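Side-chain contacts in extracellular serine protease (Aeromonas sobria, PDB 3WQB), which preferentially cleaves peptide bonds that follow two basic residues, at least one of them lysine, as a calcium-binding secreted subtilisin-like serine protease of the furin subfamily: residues N171-Q176 and S341-M346; R198-Q203 and A210-A215; N252-V257 and L435-W440. The protein carries 1 engineered substitution. One frame throughout, in Å; residues are numbered along the deposited sequence.

Contacts 1 and 2 are buried in the subtilisin domain. Contact 3 is partly buried and joins that domain to the P-domain. All three reach the same parallel sheet, in which strands 173-179, 211-215 and 255-261 are consecutive neighbours. Contact 1 sets helix 335-352 against this sheet with a serine-asparagine hydrogen bond and a little apolar packing, close to the predicted charge relay residues. Contact 2 binds helix 191-205 to strand 211-215 through stacked aromatic rings and one backbone bond. Contact 3 has no hydrogen bond between its segments. There leucine and glutamine side chains of 435-440 meet the rings of Phe-253 and Trp-254.

Contact 1 (N171-Q176 and S341-M346); sequences NRVFNQ and STSGAM
Ser-343 OG donates a hydrogen bond to Asn-175 OD1, with the two atoms 2.7 Å apart. The hydroxyl lies in the plane of the amide carbonyl and uses a lone pair of OD1, with a C=O...donor angle of 119°. Asn-175 points from strand 173-179 toward helix 335-352. Its CG is anti to the backbone N (chi1 -173°), and this carries the amide out to the serine. The other end of the amide is held as well, because Asn-175 ND2 is hydrogen-bonded to Ser-177 OG. The two bonds together fix the rotation of the flat group. Val-119 and Ile-123 of helix 115-124 also pack on Asn-175.

Val-173 lies two residues earlier, on the same side of the strand. CG1 reaches Ser-343 and lies 3.6 Å from OG and 3.7 Å from CB. CG2 meets Met-346 CG at 4.1 Å, and these two side chains cross at a slant. Met-346 starts toward the strand but is bent at chi2 and chi3, which leads its sulfur end away, and its CE packs on Leu-256. The methionine therefore touches the valine through its inner chain. Ser-343 is shared by both strand residues, with its OG bonded to the amide and its CB against the valine methyl.

The axes of strand 173-176 and helix 341-346 run antiparallel, at 171°, and approach to 8.8 Å. The side chain of Asn-175 is about 5 Å from that of Asp-78, a predicted charge relay residue. Helix 335-352 carries Ala-336, an engineered residue at the predicted charge relay position. The contact thus pairs a polar bond with a single light apolar touch. Its chemistry implies that the buried serine hydroxyl and the asparagine carbonyl satisfy each other, where the helix that carries this position packs on the central sheet.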
loop_
_atom_site.group_PDB
_atom_site.type_symbol
_atom_site.label_atom_id
_atom_site.label_comp_id
_atom_site.label_asym_id
_atom_site.label_seq_id
_atom_site.Cartn_x
_atom_site.Cartn_y
_atom_site.Cartn_z
ATOM N N ASN A 171 -18.068 -7.048 3.461
ATOM C CA ASN A 171 -17.174 -6.213 4.254
ATOM C C ASN A 171 -17.228 -4.780 3.775
ATOM O O ASN A 171 -17.355 -4.526 2.573
ATOM C CB ASN A 171 -15.743 -6.725 4.189
ATOM C CG ASN A 171 -15.579 -8.014 4.926
ATOM O OD1 ASN A 171 -15.677 -8.050 6.153
ATOM N ND2 ASN A 171 -15.362 -9.096 4.186
ATOM N N ARG A 172 -17.147 -3.850 4.719
ATOM C CA ARG A 172 -17.025 -2.437 4.386
ATOM C C ARG A 172 -15.589 -1.906 4.476
ATOM O O ARG A 172 -15.340 -0.775 4.071
ATOM C CB ARG A 172 -17.950 -1.570 5.233
ATOM C CG ARG A 172 -19.415 -1.661 4.812
ATOM C CD ARG A 172 -20.196 -0.408 5.196
ATOM N NE ARG A 172 -19.830 0.704 4.325
ATOM C CZ ARG A 172 -20.025 1.994 4.596
ATOM N NH1 ARG A 172 -20.601 2.385 5.734
ATOM N NH2 ARG A 172 -19.618 2.907 3.713
ATOM N N VAL A 173 -14.650 -2.701 5.001
ATOM C CA VAL A 173 -13.238 -2.316 5.023
ATOM C C VAL A 173 -12.424 -3.540 4.627
ATOM O O VAL A 173 -12.637 -4.632 5.154
ATOM C CB VAL A 173 -12.789 -1.795 6.415
ATOM C CG1 VAL A 173 -11.351 -1.337 6.361
ATOM C CG2 VAL A 173 -13.680 -0.646 6.885
ATOM N N PHE A 174 -11.496 -3.356 3.694
ATOM C CA PHE A 174 -10.530 -4.408 3.340
ATOM C C PHE A 174 -9.148 -3.946 3.721
ATOM O O PHE A 174 -8.611 -3.013 3.124
ATOM C CB PHE A 174 -10.596 -4.745 1.848
ATOM C CG PHE A 174 -11.874 -5.421 1.453
ATOM C CD1 PHE A 174 -12.980 -4.681 1.055
ATOM C CD2 PHE A 174 -11.978 -6.811 1.502
ATOM C CE1 PHE A 174 -14.179 -5.323 0.708
ATOM C CE2 PHE A 174 -13.162 -7.455 1.164
ATOM C CZ PHE A 174 -14.268 -6.709 0.763
ATOM N N ASN A 175 -8.602 -4.583 4.752
ATOM C CA ASN A 175 -7.283 -4.237 5.254
ATOM C C ASN A 175 -6.185 -5.005 4.535
ATOM O O ASN A 175 -6.169 -6.231 4.571
ATOM C CB ASN A 175 -7.218 -4.514 6.757
ATOM C CG ASN A 175 -5.935 -4.016 7.374
ATOM O OD1 ASN A 175 -5.910 -2.933 7.959
ATOM N ND2 ASN A 175 -4.859 -4.789 7.233
ATOM N N GLN A 176 -5.293 -4.275 3.864
ATOM C CA GLN A 176 -4.201 -4.880 3.095
ATOM C C GLN A 176 -2.843 -4.392 3.598
ATOM O O GLN A 176 -2.251 -3.444 3.048
ATOM C CB GLN A 176 -4.337 -4.562 1.617
ATOM C CG GLN A 176 -5.664 -4.953 1.029
ATOM C CD GLN A 176 -5.830 -4.306 -0.309
ATOM O OE1 GLN A 176 -5.505 -4.896 -1.351
ATOM N NE2 GLN A 176 -6.242 -3.038 -0.290
ATOM N N SER A 341 -4.511 0.826 11.616
ATOM C CA SER A 341 -4.847 2.085 12.291
ATOM C C SER A 341 -5.883 2.877 11.493
ATOM O O SER A 341 -6.824 3.424 12.057
ATOM C CB SER A 341 -3.591 2.909 12.555
ATOM O OG SER A 341 -2.750 2.247 13.484
ATOM N N THR A 342 -5.702 2.897 10.179
ATOM C CA THR A 342 -6.622 3.560 9.268
ATOM C C THR A 342 -7.922 2.768 9.096
ATOM O O THR A 342 -8.999 3.359 9.078
ATOM C CB THR A 342 -5.927 3.816 7.918
ATOM O OG1 THR A 342 -4.726 4.564 8.156
ATOM C CG2 THR A 342 -6.819 4.586 6.960
ATOM N N SER A 343 -7.822 1.438 8.996
ATOM C CA SER A 343 -9.009 0.570 8.933
ATOM C C SER A 343 -9.899 0.789 10.149
ATOM O O SER A 343 -11.115 0.905 10.023
ATOM C CB SER A 343 -8.598 -0.905 8.831
ATOM O OG SER A 343 -7.965 -1.148 7.584
ATOM N N GLY A 344 -9.289 0.837 11.328
ATOM C CA GLY A 344 -10.011 1.110 12.563
ATOM C C GLY A 344 -10.651 2.488 12.563
ATOM O O GLY A 344 -11.825 2.626 12.916
ATOM N N ALA A 345 -9.907 3.504 12.126
ATOM C CA ALA A 345 -10.434 4.871 12.040
ATOM C C ALA A 345 -11.644 4.923 11.102
ATOM O O ALA A 345 -12.672 5.532 11.416
ATOM C CB ALA A 345 -9.351 5.833 11.566
ATOM N N MET A 346 -11.501 4.281 9.946
ATOM C CA MET A 346 -12.577 4.161 8.984
ATOM C C MET A 346 -13.800 3.484 9.607
ATOM O O MET A 346 -14.931 3.944 9.428
ATOM C CB MET A 346 -12.090 3.373 7.771
ATOM C CG MET A 346 -13.020 3.415 6.579
ATOM S SD MET A 346 -13.153 5.057 5.828
ATOM C CE MET A 346 -11.600 5.269 4.966
#

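Contact 2 (R198-Q203 and A210-A215); sequences RLFEQQ and AAYIKA
Phe-200 and Tyr-212 both have CG anti to the carbonyl carbon, with chi1 of -68° in the tyrosine, and these torsions bring their rings face to face. The ring planes are only 9° apart and the centroids are 3.8 Å apart. Tyr-212 CE2 sits over the centre of the phenylalanine ring. In return, Phe-200 CG lies over the centre of the tyrosine ring. Phe-200 CB also makes a CH-pi contact with that face, 4.1 Å from the centroid.

Gln-203, one helical turn further on, approaches the tyrosine from its edge. Its CB lies in the ring plane, 3.1 Å from Tyr-212 OH. The chain then bends at chi2, and CG also stays close to the hydroxyl oxygen. The polar ends have other partners. Tyr-212 OH is hydrogen-bonded to Leu-162 O, while the Gln-203 amide bonds to Lys-206 NZ and Arg-169 O.

A backbone bond closes the contact near the C-terminal end of the helix. Ala-210 N donates to Gln-203 O at 2.8 Å, and the bond is nearly straight, with an N-H...O angle of 169°. Phe-174 of the neighbouring strand also stacks with Tyr-212. Strand 173-179, helix 191-205 and strand 211-215 form a beta-alpha-beta unit, and this contact joins its helix to its second strand in the parallel sheet of the subtilisin fold.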
loop_
_atom_site.group_PDB
_atom_site.type_symbol
_atom_site.label_atom_id
_atom_site.label_comp_id
_atom_site.label_asym_id
_atom_site.label_seq_id
_atom_site.Cartn_x
_atom_site.Cartn_y
_atom_site.Cartn_z
ATOM N N ARG A 198 -11.136 -3.815 -11.117
ATOM C CA ARG A 198 -12.565 -3.780 -11.430
ATOM C C ARG A 198 -13.389 -4.206 -10.220
ATOM O O ARG A 198 -14.443 -3.620 -9.935
ATOM C CB ARG A 198 -12.867 -4.653 -12.648
ATOM C CG ARG A 198 -12.349 -4.060 -13.949
ATOM C CD ARG A 198 -12.384 -5.063 -15.078
ATOM N NE ARG A 198 -11.725 -4.546 -16.272
ATOM C CZ ARG A 198 -11.666 -5.194 -17.431
ATOM N NH1 ARG A 198 -12.228 -6.389 -17.560
ATOM N NH2 ARG A 198 -11.040 -4.644 -18.461
ATOM N N LEU A 199 -12.909 -5.223 -9.506
ATOM C CA LEU A 199 -13.579 -5.656 -8.287
ATOM C C LEU A 199 -13.584 -4.537 -7.242
ATOM O O LEU A 199 -14.607 -4.267 -6.605
ATOM C CB LEU A 199 -12.897 -6.901 -7.714
ATOM C CG LEU A 199 -13.405 -7.398 -6.361
ATOM C CD1 LEU A 199 -14.866 -7.833 -6.445
ATOM C CD2 LEU A 199 -12.516 -8.518 -5.834
ATOM N N PHE A 200 -12.428 -3.906 -7.049
ATOM C CA PHE A 200 -12.313 -2.860 -6.038
ATOM C C PHE A 200 -13.235 -1.694 -6.395
ATOM O O PHE A 200 -13.824 -1.078 -5.506
ATOM C CB PHE A 200 -10.875 -2.340 -5.917
ATOM C CG PHE A 200 -9.890 -3.256 -5.200
ATOM C CD1 PHE A 200 -9.984 -4.654 -5.216
ATOM C CD2 PHE A 200 -8.798 -2.680 -4.561
ATOM C CE1 PHE A 200 -9.011 -5.430 -4.565
ATOM C CE2 PHE A 200 -7.830 -3.447 -3.930
ATOM C CZ PHE A 200 -7.919 -4.823 -3.944
ATOM N N GLU A 201 -13.338 -1.375 -7.687
ATOM C CA GLU A 201 -14.234 -0.305 -8.134
ATOM C C GLU A 201 -15.677 -0.638 -7.774
ATOM O O GLU A 201 -16.391 0.195 -7.207
ATOM C CB GLU A 201 -14.087 -0.072 -9.638
ATOM C CG GLU A 201 -15.098 0.937 -10.182
ATOM C CD GLU A 201 -14.859 1.345 -11.621
ATOM O OE1 GLU A 201 -13.886 0.880 -12.249
ATOM O OE2 GLU A 201 -15.672 2.141 -12.129
ATOM N N GLN A 202 -16.101 -1.860 -8.083
ATOM C CA GLN A 202 -17.481 -2.250 -7.808
ATOM C C GLN A 202 -17.783 -2.243 -6.313
ATOM O O GLN A 202 -18.853 -1.829 -5.879
ATOM C CB GLN A 202 -17.766 -3.614 -8.417
ATOM C CG GLN A 202 -17.851 -3.560 -9.917
ATOM C CD GLN A 202 -18.777 -2.439 -10.420
ATOM O OE1 GLN A 202 -19.905 -2.271 -9.930
ATOM N NE2 GLN A 202 -18.310 -1.682 -11.416
ATOM N N GLN A 203 -16.817 -2.708 -5.527
ATOM C CA GLN A 203 -16.964 -2.774 -4.086
ATOM C C GLN A 203 -16.938 -1.403 -3.419
ATOM O O GLN A 203 -17.602 -1.187 -2.410
ATOM C CB GLN A 203 -15.881 -3.673 -3.503
ATOM C CG GLN A 203 -16.178 -5.168 -3.698
ATOM C CD GLN A 203 -17.298 -5.641 -2.790
ATOM O OE1 GLN A 203 -18.456 -5.726 -3.203
ATOM N NE2 GLN A 203 -16.963 -5.911 -1.539
ATOM N N ALA A 210 -17.302 -0.210 0.223
ATOM C CA ALA A 210 -16.138 -0.713 0.954
ATOM C C ALA A 210 -14.892 0.122 0.711
ATOM O O ALA A 210 -14.587 0.496 -0.421
ATOM C CB ALA A 210 -15.884 -2.155 0.584
ATOM N N ALA A 211 -14.194 0.407 1.797
ATOM C CA ALA A 211 -12.920 1.109 1.758
ATOM C C ALA A 211 -11.746 0.138 1.768
ATOM O O ALA A 211 -11.569 -0.619 2.731
ATOM C CB ALA A 211 -12.819 2.042 2.945
ATOM N N TYR A 212 -10.988 0.128 0.675
ATOM C CA TYR A 212 -9.722 -0.609 0.606
ATOM C C TYR A 212 -8.616 0.245 1.200
ATOM O O TYR A 212 -8.452 1.394 0.794
ATOM C CB TYR A 212 -9.402 -0.991 -0.852
ATOM C CG TYR A 212 -10.367 -2.014 -1.384
ATOM C CD1 TYR A 212 -11.604 -1.628 -1.918
ATOM C CD2 TYR A 212 -10.062 -3.373 -1.336
ATOM C CE1 TYR A 212 -12.513 -2.575 -2.379
ATOM C CE2 TYR A 212 -10.962 -4.329 -1.787
ATOM C CZ TYR A 212 -12.188 -3.922 -2.313
ATOM O OH TYR A 212 -13.080 -4.854 -2.781
ATOM N N ILE A 213 -7.895 -0.313 2.175
ATOM C CA ILE A 213 -6.794 0.368 2.862
ATOM C C ILE A 213 -5.518 -0.404 2.574
ATOM O O ILE A 213 -5.527 -1.645 2.592
ATOM C CB ILE A 213 -7.045 0.432 4.393
ATOM C CG1 ILE A 213 -8.527 0.743 4.709
ATOM C CG2 ILE A 213 -6.070 1.393 5.060
ATOM C CD1 ILE A 213 -9.026 2.110 4.250
ATOM N N LYS A 214 -4.428 0.312 2.306
ATOM C CA LYS A 214 -3.259 -0.295 1.704
ATOM C C LYS A 214 -1.950 0.256 2.274
ATOM O O LYS A 214 -1.748 1.471 2.321
ATOM C CB LYS A 214 -3.317 -0.057 0.190
ATOM C CG LYS A 214 -2.177 -0.659 -0.625
ATOM C CD LYS A 214 -2.146 -2.186 -0.530
ATOM C CE LYS A 214 -1.283 -2.785 -1.617
ATOM N NZ LYS A 214 0.162 -2.427 -1.443
ATOM N N ALA A 215 -1.062 -0.642 2.707
ATOM C CA ALA A 215 0.250 -0.248 3.223
ATOM C C ALA A 215 1.116 0.359 2.124
ATOM O O ALA A 215 1.210 -0.195 1.024
ATOM C CB ALA A 215 0.942 -1.451 3.821
#

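Contact 3 (N252-V257 and L435-W440); sequences NFWNLV and LVQLPW
Leu-435 reaches into the angle between two aromatic side chains, Phe-253 and Trp-254. One branch, CD2, serves both rings. It lies 3.7 Å from Trp-254 CH2 and 3.9 Å from Phe-253 CE2, and it meets each ring obliquely. The other branch, CD1, approaches Phe-253 CZ at 4.1 Å. Leucine and phenylalanine run alongside each other with opposite headings, while the leucine lies aslant of the tryptophan.

The two rings are set against each other as well. Phe-253 CD2 lies 3.6 Å above the indole plane, toward its rim. Trp-254 CZ3 in turn lies in the plane of the phenyl ring, at its edge.

The Gln-437 and Trp-254 side chains run toward each other from opposite directions. Gln-437 is extended beyond CG, and this brings its amide to the outer edge of the indole. NE2 lies in the ring plane, 3.9 Å from Trp-254 CH2. The amide is turned 78° from the ring. No hydrogen bond joins the two segments, but Gln-437 NE2 bonds to Glu-201 OE2 on helix 191-205.

The contact lies between the subtilisin domain and the P-domain. Helix 191-205 packs on Trp-254 through Phe-200 and Glu-201. Phe-253 makes a cation-pi contact with Arg-362 of helix 358-368 and, on the P-domain side, touches Leu-593 of strand 583-595 and Ala-474 of strand 471-482.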
loop_
_atom_site.group_PDB
_atom_site.type_symbol
_atom_site.label_atom_id
_atom_site.label_comp_id
_atom_site.label_asym_id
_atom_site.label_seq_id
_atom_site.Cartn_x
_atom_site.Cartn_y
_atom_site.Cartn_z
ATOM N N ASN A 252 -3.954 2.571 -7.919
ATOM C CA ASN A 252 -5.238 2.194 -8.501
ATOM C C ASN A 252 -6.434 3.008 -8.043
ATOM O O ASN A 252 -7.563 2.700 -8.429
ATOM C CB ASN A 252 -5.531 0.695 -8.324
ATOM C CG ASN A 252 -5.918 0.333 -6.908
ATOM O OD1 ASN A 252 -5.852 1.154 -5.997
ATOM N ND2 ASN A 252 -6.332 -0.912 -6.720
ATOM N N PHE A 253 -6.187 4.038 -7.233
ATOM C CA PHE A 253 -7.227 4.923 -6.681
ATOM C C PHE A 253 -8.098 4.278 -5.609
ATOM O O PHE A 253 -8.321 4.880 -4.573
ATOM C CB PHE A 253 -8.095 5.558 -7.774
ATOM C CG PHE A 253 -9.184 6.443 -7.240
ATOM C CD1 PHE A 253 -8.872 7.682 -6.677
ATOM C CD2 PHE A 253 -10.523 6.040 -7.287
ATOM C CE1 PHE A 253 -9.871 8.513 -6.190
ATOM C CE2 PHE A 253 -11.526 6.863 -6.790
ATOM C CZ PHE A 253 -11.200 8.101 -6.250
ATOM N N TRP A 254 -8.591 3.069 -5.867
ATOM C CA TRP A 254 -9.468 2.373 -4.913
ATOM C C TRP A 254 -8.745 2.101 -3.602
ATOM O O TRP A 254 -9.370 2.123 -2.536
ATOM C CB TRP A 254 -10.034 1.082 -5.519
ATOM C CG TRP A 254 -10.517 1.335 -6.913
ATOM C CD1 TRP A 254 -9.980 0.845 -8.065
ATOM C CD2 TRP A 254 -11.564 2.241 -7.309
ATOM N NE1 TRP A 254 -10.658 1.350 -9.158
ATOM C CE2 TRP A 254 -11.626 2.217 -8.720
ATOM C CE3 TRP A 254 -12.472 3.054 -6.603
ATOM C CZ2 TRP A 254 -12.557 2.984 -9.445
ATOM C CZ3 TRP A 254 -13.409 3.803 -7.327
ATOM C CH2 TRP A 254 -13.434 3.764 -8.727
ATOM N N ASN A 255 -7.426 1.891 -3.660
ATOM C CA ASN A 255 -6.630 1.760 -2.452
ATOM C C ASN A 255 -6.378 3.111 -1.817
ATOM O O ASN A 255 -5.891 4.035 -2.490
ATOM C CB ASN A 255 -5.284 1.124 -2.784
ATOM C CG ASN A 255 -5.360 -0.368 -2.900
ATOM O OD1 ASN A 255 -6.132 -1.006 -2.187
ATOM N ND2 ASN A 255 -4.547 -0.948 -3.789
ATOM N N LEU A 256 -6.714 3.220 -0.531
ATOM C CA LEU A 256 -6.299 4.348 0.286
ATOM C C LEU A 256 -4.933 3.968 0.859
ATOM O O LEU A 256 -4.844 3.105 1.741
ATOM C CB LEU A 256 -7.322 4.590 1.404
ATOM C CG LEU A 256 -7.238 5.909 2.189
ATOM C CD1 LEU A 256 -8.482 6.118 3.032
ATOM C CD2 LEU A 256 -5.993 5.937 3.068
ATOM N N VAL A 257 -3.882 4.596 0.341
ATOM C CA VAL A 257 -2.506 4.215 0.679
ATOM C C VAL A 257 -1.998 5.034 1.863
ATOM O O VAL A 257 -2.152 6.258 1.888
ATOM C CB VAL A 257 -1.570 4.341 -0.539
ATOM C CG1 VAL A 257 -0.187 3.826 -0.197
ATOM C CG2 VAL A 257 -2.110 3.551 -1.730
ATOM N N LEU A 435 -18.755 9.998 -8.494
ATOM C CA LEU A 435 -17.423 9.989 -9.082
ATOM C C LEU A 435 -17.515 10.030 -10.607
ATOM O O LEU A 435 -18.297 9.288 -11.214
ATOM C CB LEU A 435 -16.673 8.719 -8.665
ATOM C CG LEU A 435 -15.222 8.609 -9.179
ATOM C CD1 LEU A 435 -14.298 9.629 -8.533
ATOM C CD2 LEU A 435 -14.690 7.204 -8.958
ATOM N N VAL A 436 -16.715 10.909 -11.205
ATOM C CA VAL A 436 -16.516 10.955 -12.641
ATOM C C VAL A 436 -15.076 10.542 -12.908
ATOM O O VAL A 436 -14.128 11.102 -12.342
ATOM C CB VAL A 436 -16.753 12.380 -13.190
ATOM C CG1 VAL A 436 -16.404 12.453 -14.672
ATOM C CG2 VAL A 436 -18.201 12.805 -12.962
ATOM N N GLN A 437 -14.920 9.535 -13.758
ATOM C CA GLN A 437 -13.608 9.094 -14.208
ATOM C C GLN A 437 -13.470 9.512 -15.666
ATOM O O GLN A 437 -14.074 8.900 -16.565
ATOM C CB GLN A 437 -13.490 7.578 -14.063
ATOM C CG GLN A 437 -13.688 7.102 -12.639
ATOM C CD GLN A 437 -13.684 5.603 -12.528
ATOM O OE1 GLN A 437 -12.665 4.965 -12.776
ATOM N NE2 GLN A 437 -14.822 5.030 -12.155
ATOM N N LEU A 438 -12.698 10.569 -15.903
ATOM C CA LEU A 438 -12.555 11.074 -17.258
ATOM C C LEU A 438 -11.829 10.047 -18.115
ATOM O O LEU A 438 -10.989 9.301 -17.615
ATOM C CB LEU A 438 -11.817 12.419 -17.289
ATOM C CG LEU A 438 -12.516 13.630 -16.672
ATOM C CD1 LEU A 438 -11.664 14.871 -16.844
ATOM C CD2 LEU A 438 -13.894 13.858 -17.289
ATOM N N PRO A 439 -12.157 9.992 -19.415
ATOM C CA PRO A 439 -11.420 9.086 -20.286
ATOM C C PRO A 439 -9.920 9.385 -20.246
ATOM O O PRO A 439 -9.521 10.549 -20.140
ATOM C CB PRO A 439 -11.986 9.398 -21.676
ATOM C CG PRO A 439 -13.335 9.975 -21.418
ATOM C CD PRO A 439 -13.212 10.730 -20.133
ATOM N N TRP A 440 -9.110 8.334 -20.304
ATOM C CA TRP A 440 -7.665 8.487 -20.454
ATOM C C TRP A 440 -7.388 9.341 -21.689
ATOM O O TRP A 440 -8.028 9.161 -22.740
ATOM C CB TRP A 440 -6.995 7.127 -20.637
ATOM C CG TRP A 440 -6.843 6.298 -19.399
ATOM C CD1 TRP A 440 -7.631 5.256 -19.013
ATOM C CD2 TRP A 440 -5.815 6.415 -18.403
ATOM N NE1 TRP A 440 -7.174 4.727 -17.834
ATOM C CE2 TRP A 440 -6.053 5.412 -17.440
ATOM C CE3 TRP A 440 -4.727 7.280 -18.225
ATOM C CZ2 TRP A 440 -5.243 5.249 -16.310
ATOM C CZ3 TRP A 440 -3.913 7.110 -17.111
ATOM C CH2 TRP A 440 -4.176 6.104 -16.168
#